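Local coordinates for conserved domain protein (Streptococcus pneumoniae, PDB 4IAJ) that is of unknown function, a small DUF4649-family protein that folds as a four-stranded antiparallel sheet with two helices, at residues V3-A14 with A41-K52. Sequence-based numbering, arbitrary orientation.
Sequences VLNMIEITYIDA and ADYYPVQKLTYK. With EDO (1,2-ethanediol), chain P.
Strands 7-12 and 46-51, the latter broken by a bulge, run antiparallel as the two central strands of the sheet, from Ile-7 opposite Tyr-51 to Tyr-11 opposite Val-46. Glu-8 and Thr-50 exchange a pair of backbone hydrogen bonds. Opposite Thr-10, Gln-47 and Lys-48 form a classic beta bulge: Thr-10 O accepts bonds from Gln-47 N at 2.7 Å and Lys-48 N at 3.2 Å, both from the same face of the carbonyl plane. Ile-7, Ile-9, Leu-49 and Val-46 share the face packed against helices 26-35 and 65-71. There Leu-49 CD1 lies 3.9 Å from Ile-9 CG1, the two side chains alongside each other. Ile-7 CG1 meets the Tyr-51 ring at its edge. Beyond the bulge, Ile-12 N still bonds to Pro-45 O at 3.2 Å. Tyr-11 CG sits between its backbone N and carbonyl carbon (chi1 59°), which brings the ring to Ala-41, whose CB lies over one face. The Tyr-44 ring, slid well aside from that of Tyr-11, takes Asp-13 CA over its face, 3.4 Å from the centroid, and Tyr-44 OH accepts Ala-14 N at 3.2 Å. The Asp-13 carboxylate makes a salt bridge to Arg-19 and a hydrogen bond to Ser-15. CH-pi contacts and the Tyr-44 hydroxyl thus add to the remaining backbone bonding, keeping the segments together beyond the strand.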
loop_
_atom_site.group_PDB
_atom_site.type_symbol
_atom_site.label_atom_id
_atom_site.label_comp_id
_atom_site.label_asym_id
_atom_site.label_seq_id
_atom_site.Cartn_x
_atom_site.Cartn_y
_atom_site.Cartn_z
ATOM N N VAL B 3 34.153 13.043 8.573
ATOM C CA VAL B 3 33.338 11.873 8.244
ATOM C C VAL B 3 32.778 12.005 6.835
ATOM O O VAL B 3 32.252 13.053 6.484
ATOM C CB VAL B 3 32.158 11.719 9.236
ATOM C CG1 VAL B 3 31.356 10.461 8.937
ATOM C CG2 VAL B 3 32.669 11.707 10.672
ATOM N N LEU B 4 32.859 10.945 6.033
ATOM C CA LEU B 4 32.381 11.020 4.651
ATOM C C LEU B 4 30.868 11.285 4.595
ATOM O O LEU B 4 30.412 12.165 3.861
ATOM C CB LEU B 4 32.730 9.744 3.877
ATOM C CG LEU B 4 32.634 9.823 2.347
ATOM C CD1 LEU B 4 33.703 10.749 1.772
ATOM C CD2 LEU B 4 32.736 8.429 1.737
ATOM N N ASN B 5 30.103 10.539 5.389
ATOM C CA ASN B 5 28.640 10.663 5.407
ATOM C C ASN B 5 28.079 11.127 6.741
ATOM O O ASN B 5 28.319 10.511 7.783
ATOM C CB ASN B 5 28.015 9.328 5.055
ATOM C CG ASN B 5 28.384 8.879 3.671
ATOM O OD1 ASN B 5 28.227 9.627 2.710
ATOM N ND2 ASN B 5 28.889 7.661 3.557
HETATM N N MSE B 6 27.288 12.188 6.701
HETATM C CA MSE B 6 26.656 12.683 7.914
HETATM C C MSE B 6 25.717 11.665 8.554
HETATM O O MSE B 6 25.640 11.622 9.777
HETATM C CB MSE B 6 25.877 13.959 7.625
HETATM C CG MSE B 6 26.155 14.961 8.734
HETATM SE SE MSE B 6 25.094 16.530 8.286
HETATM C CE MSE B 6 26.432 17.317 7.073
ATOM N N ILE B 7 25.014 10.862 7.750
ATOM C CA ILE B 7 24.100 9.833 8.269
ATOM C C ILE B 7 24.390 8.446 7.677
ATOM O O ILE B 7 24.491 8.290 6.466
ATOM C CB ILE B 7 22.623 10.202 8.043
ATOM C CG1 ILE B 7 22.319 11.518 8.745
ATOM C CG2 ILE B 7 21.706 9.117 8.591
ATOM C CD1 ILE B 7 20.885 11.972 8.632
ATOM N N GLU B 8 24.562 7.462 8.561
ATOM C CA GLU B 8 24.670 6.062 8.193
ATOM C C GLU B 8 23.690 5.293 9.050
ATOM O O GLU B 8 23.599 5.528 10.247
ATOM C CB GLU B 8 26.078 5.531 8.406
ATOM C CG GLU B 8 27.106 6.234 7.533
ATOM C CD GLU B 8 28.367 5.412 7.274
ATOM O OE1 GLU B 8 28.436 4.232 7.702
ATOM O OE2 GLU B 8 29.289 5.955 6.621
ATOM N N ILE B 9 22.922 4.412 8.427
ATOM C CA ILE B 9 21.913 3.648 9.142
ATOM C C ILE B 9 22.078 2.172 8.806
ATOM O O ILE B 9 22.119 1.802 7.638
ATOM C CB ILE B 9 20.487 4.073 8.771
ATOM C CG1 ILE B 9 20.277 5.582 8.980
ATOM C CG2 ILE B 9 19.480 3.279 9.584
ATOM C CD1 ILE B 9 18.994 6.102 8.348
ATOM N N THR B 10 22.177 1.327 9.829
ATOM C CA THR B 10 22.252 -0.101 9.597
ATOM C C THR B 10 21.023 -0.740 10.235
ATOM O O THR B 10 20.665 -0.435 11.364
ATOM C CB THR B 10 23.546 -0.716 10.141
ATOM O OG1 THR B 10 24.678 -0.170 9.448
ATOM C CG2 THR B 10 23.544 -2.206 9.928
ATOM N N TYR B 11 20.353 -1.590 9.477
ATOM C CA TYR B 11 19.137 -2.237 9.949
ATOM C C TYR B 11 19.151 -3.693 9.541
ATOM O O TYR B 11 19.989 -4.119 8.736
ATOM C CB TYR B 11 17.900 -1.507 9.429
ATOM C CG TYR B 11 17.810 -1.428 7.942
ATOM C CD1 TYR B 11 17.319 -2.486 7.195
ATOM C CD2 TYR B 11 18.215 -0.291 7.281
ATOM C CE1 TYR B 11 17.242 -2.404 5.807
ATOM C CE2 TYR B 11 18.137 -0.198 5.915
ATOM C CZ TYR B 11 17.667 -1.249 5.180
ATOM O OH TYR B 11 17.617 -1.111 3.817
ATOM N N ILE B 12 18.247 -4.460 10.136
ATOM C CA ILE B 12 18.155 -5.901 9.893
ATOM C C ILE B 12 16.890 -6.154 9.130
ATOM O O ILE B 12 15.819 -5.805 9.616
ATOM C CB ILE B 12 18.076 -6.728 11.192
ATOM C CG1 ILE B 12 19.119 -6.251 12.212
ATOM C CG2 ILE B 12 18.234 -8.214 10.882
ATOM C CD1 ILE B 12 20.550 -6.388 11.760
ATOM N N ASP B 13 16.998 -6.771 7.956
ATOM C CA ASP B 13 15.822 -6.999 7.119
ATOM C C ASP B 13 15.184 -8.341 7.463
ATOM O O ASP B 13 15.631 -9.027 8.401
ATOM C CB ASP B 13 16.173 -6.861 5.614
ATOM C CG ASP B 13 17.050 -7.964 5.085
ATOM O OD1 ASP B 13 17.183 -9.050 5.705
ATOM O OD2 ASP B 13 17.639 -7.729 4.004
ATOM N N ALA B 14 14.160 -8.720 6.709
ATOM C CA ALA B 14 13.374 -9.910 7.021
ATOM C C ALA B 14 14.128 -11.222 6.745
ATOM O O ALA B 14 13.720 -12.282 7.218
ATOM C CB ALA B 14 12.058 -9.873 6.260
ATOM N N ALA B 41 12.334 -0.244 4.084
ATOM C CA ALA B 41 12.906 -0.621 5.386
ATOM C C ALA B 41 12.150 -0.101 6.606
ATOM O O ALA B 41 12.599 -0.341 7.725
ATOM C CB ALA B 41 14.339 -0.119 5.444
ATOM N N ASP B 42 11.031 0.606 6.401
ATOM C CA ASP B 42 10.369 1.374 7.475
ATOM C C ASP B 42 10.030 0.598 8.735
ATOM O O ASP B 42 10.014 1.182 9.804
ATOM C CB ASP B 42 9.072 2.036 6.983
ATOM C CG ASP B 42 9.336 3.235 6.086
ATOM O OD1 ASP B 42 10.521 3.593 5.884
ATOM O OD2 ASP B 42 8.359 3.788 5.568
ATOM N N TYR B 43 9.717 -0.684 8.626
ATOM C CA TYR B 43 9.375 -1.449 9.848
ATOM C C TYR B 43 10.558 -2.273 10.358
ATOM O O TYR B 43 10.395 -3.157 11.183
ATOM C CB TYR B 43 8.190 -2.354 9.583
ATOM C CG TYR B 43 6.890 -1.617 9.560
ATOM C CD1 TYR B 43 6.392 -1.056 8.381
ATOM C CD2 TYR B 43 6.166 -1.470 10.714
ATOM C CE1 TYR B 43 5.186 -0.374 8.380
ATOM C CE2 TYR B 43 4.960 -0.815 10.730
ATOM C CZ TYR B 43 4.475 -0.257 9.574
ATOM O OH TYR B 43 3.270 0.398 9.634
ATOM N N TYR B 44 11.761 -2.006 9.864
ATOM C CA TYR B 44 12.876 -2.837 10.254
ATOM C C TYR B 44 13.552 -2.206 11.458
ATOM O O TYR B 44 13.690 -0.983 11.521
ATOM C CB TYR B 44 13.857 -2.991 9.114
ATOM C CG TYR B 44 13.461 -3.931 7.985
ATOM C CD1 TYR B 44 12.717 -5.087 8.209
ATOM C CD2 TYR B 44 13.939 -3.712 6.706
ATOM C CE1 TYR B 44 12.413 -5.955 7.173
ATOM C CE2 TYR B 44 13.656 -4.585 5.667
ATOM C CZ TYR B 44 12.903 -5.704 5.905
ATOM O OH TYR B 44 12.660 -6.598 4.901
ATOM N N PRO B 45 13.991 -3.045 12.416
ATOM C CA PRO B 45 14.738 -2.504 13.553
ATOM C C PRO B 45 16.106 -1.964 13.155
ATOM O O PRO B 45 16.798 -2.547 12.305
ATOM C CB PRO B 45 14.900 -3.716 14.480
ATOM C CG PRO B 45 14.854 -4.899 13.555
ATOM C CD PRO B 45 13.923 -4.520 12.446
ATOM N N VAL B 46 16.497 -0.861 13.788
ATOM C CA VAL B 46 17.785 -0.230 13.503
ATOM C C VAL B 46 18.843 -0.774 14.447
ATOM O O VAL B 46 18.692 -0.746 15.664
ATOM C CB VAL B 46 17.707 1.304 13.574
ATOM C CG1 VAL B 46 19.080 1.942 13.421
ATOM C CG2 VAL B 46 16.769 1.829 12.489
ATOM N N GLN B 47 19.907 -1.292 13.857
ATOM C CA GLN B 47 21.010 -1.828 14.612
ATOM C C GLN B 47 22.010 -0.742 14.948
ATOM O O GLN B 47 22.585 -0.767 16.027
ATOM C CB GLN B 47 21.686 -2.927 13.815
ATOM C CG GLN B 47 22.505 -3.860 14.678
ATOM C CD GLN B 47 23.619 -4.497 13.896
ATOM O OE1 GLN B 47 24.445 -3.799 13.295
ATOM N NE2 GLN B 47 23.646 -5.827 13.875
ATOM N N LYS B 48 22.234 0.202 14.024
ATOM C CA LYS B 48 23.163 1.319 14.255
ATOM C C LYS B 48 22.715 2.595 13.530
ATOM O O LYS B 48 22.418 2.548 12.350
ATOM C CB LYS B 48 24.560 0.938 13.781
ATOM C CG LYS B 48 25.608 2.022 13.939
ATOM C CD LYS B 48 27.004 1.503 13.602
ATOM C CE LYS B 48 27.263 1.534 12.104
ATOM N NZ LYS B 48 28.605 1.000 11.754
ATOM N N LEU B 49 22.667 3.715 14.249
ATOM C CA LEU B 49 22.383 5.026 13.664
ATOM C C LEU B 49 23.546 5.947 13.985
ATOM O O LEU B 49 23.795 6.238 15.145
ATOM C CB LEU B 49 21.086 5.600 14.211
ATOM C CG LEU B 49 20.791 7.074 13.937
ATOM C CD1 LEU B 49 20.614 7.333 12.440
ATOM C CD2 LEU B 49 19.551 7.507 14.691
ATOM N N THR B 50 24.238 6.414 12.948
ATOM C CA THR B 50 25.460 7.197 13.109
ATOM C C THR B 50 25.231 8.573 12.501
ATOM O O THR B 50 24.934 8.697 11.302
ATOM C CB THR B 50 26.669 6.508 12.440
ATOM O OG1 THR B 50 26.854 5.193 12.990
ATOM C CG2 THR B 50 27.931 7.288 12.665
ATOM N N TYR B 51 25.363 9.596 13.337
ATOM C CA TYR B 51 25.192 10.981 12.934
ATOM C C TYR B 51 26.513 11.740 13.066
ATOM O O TYR B 51 27.031 11.910 14.169
ATOM C CB TYR B 51 24.115 11.645 13.783
ATOM C CG TYR B 51 23.913 13.097 13.453
ATOM C CD1 TYR B 51 23.247 13.473 12.292
ATOM C CD2 TYR B 51 24.384 14.094 14.288
ATOM C CE1 TYR B 51 23.053 14.809 11.980
ATOM C CE2 TYR B 51 24.194 15.431 13.984
ATOM C CZ TYR B 51 23.525 15.780 12.826
ATOM O OH TYR B 51 23.320 17.096 12.506
ATOM N N LYS B 52 27.045 12.207 11.939
ATOM C CA LYS B 52 28.375 12.836 11.891
ATOM C C LYS B 52 29.436 11.980 12.574
ATOM O O LYS B 52 30.314 12.504 13.246
ATOM C CB LYS B 52 28.341 14.216 12.532
ATOM C CG LYS B 52 27.237 15.090 11.983
ATOM C CD LYS B 52 27.292 16.494 12.561
ATOM C CE LYS B 52 28.340 17.331 11.872
ATOM N NZ LYS B 52 27.978 18.765 11.989
HETATM C C1 EDO P . 7.074 2.078 10.960
HETATM O O1 EDO P . 7.928 2.674 11.945
HETATM C C2 EDO P . 6.527 3.088 9.951
HETATM O O2 EDO P . 7.199 4.358 9.997
HETATM O O HOH W 1 27.646 9.551 10.487
#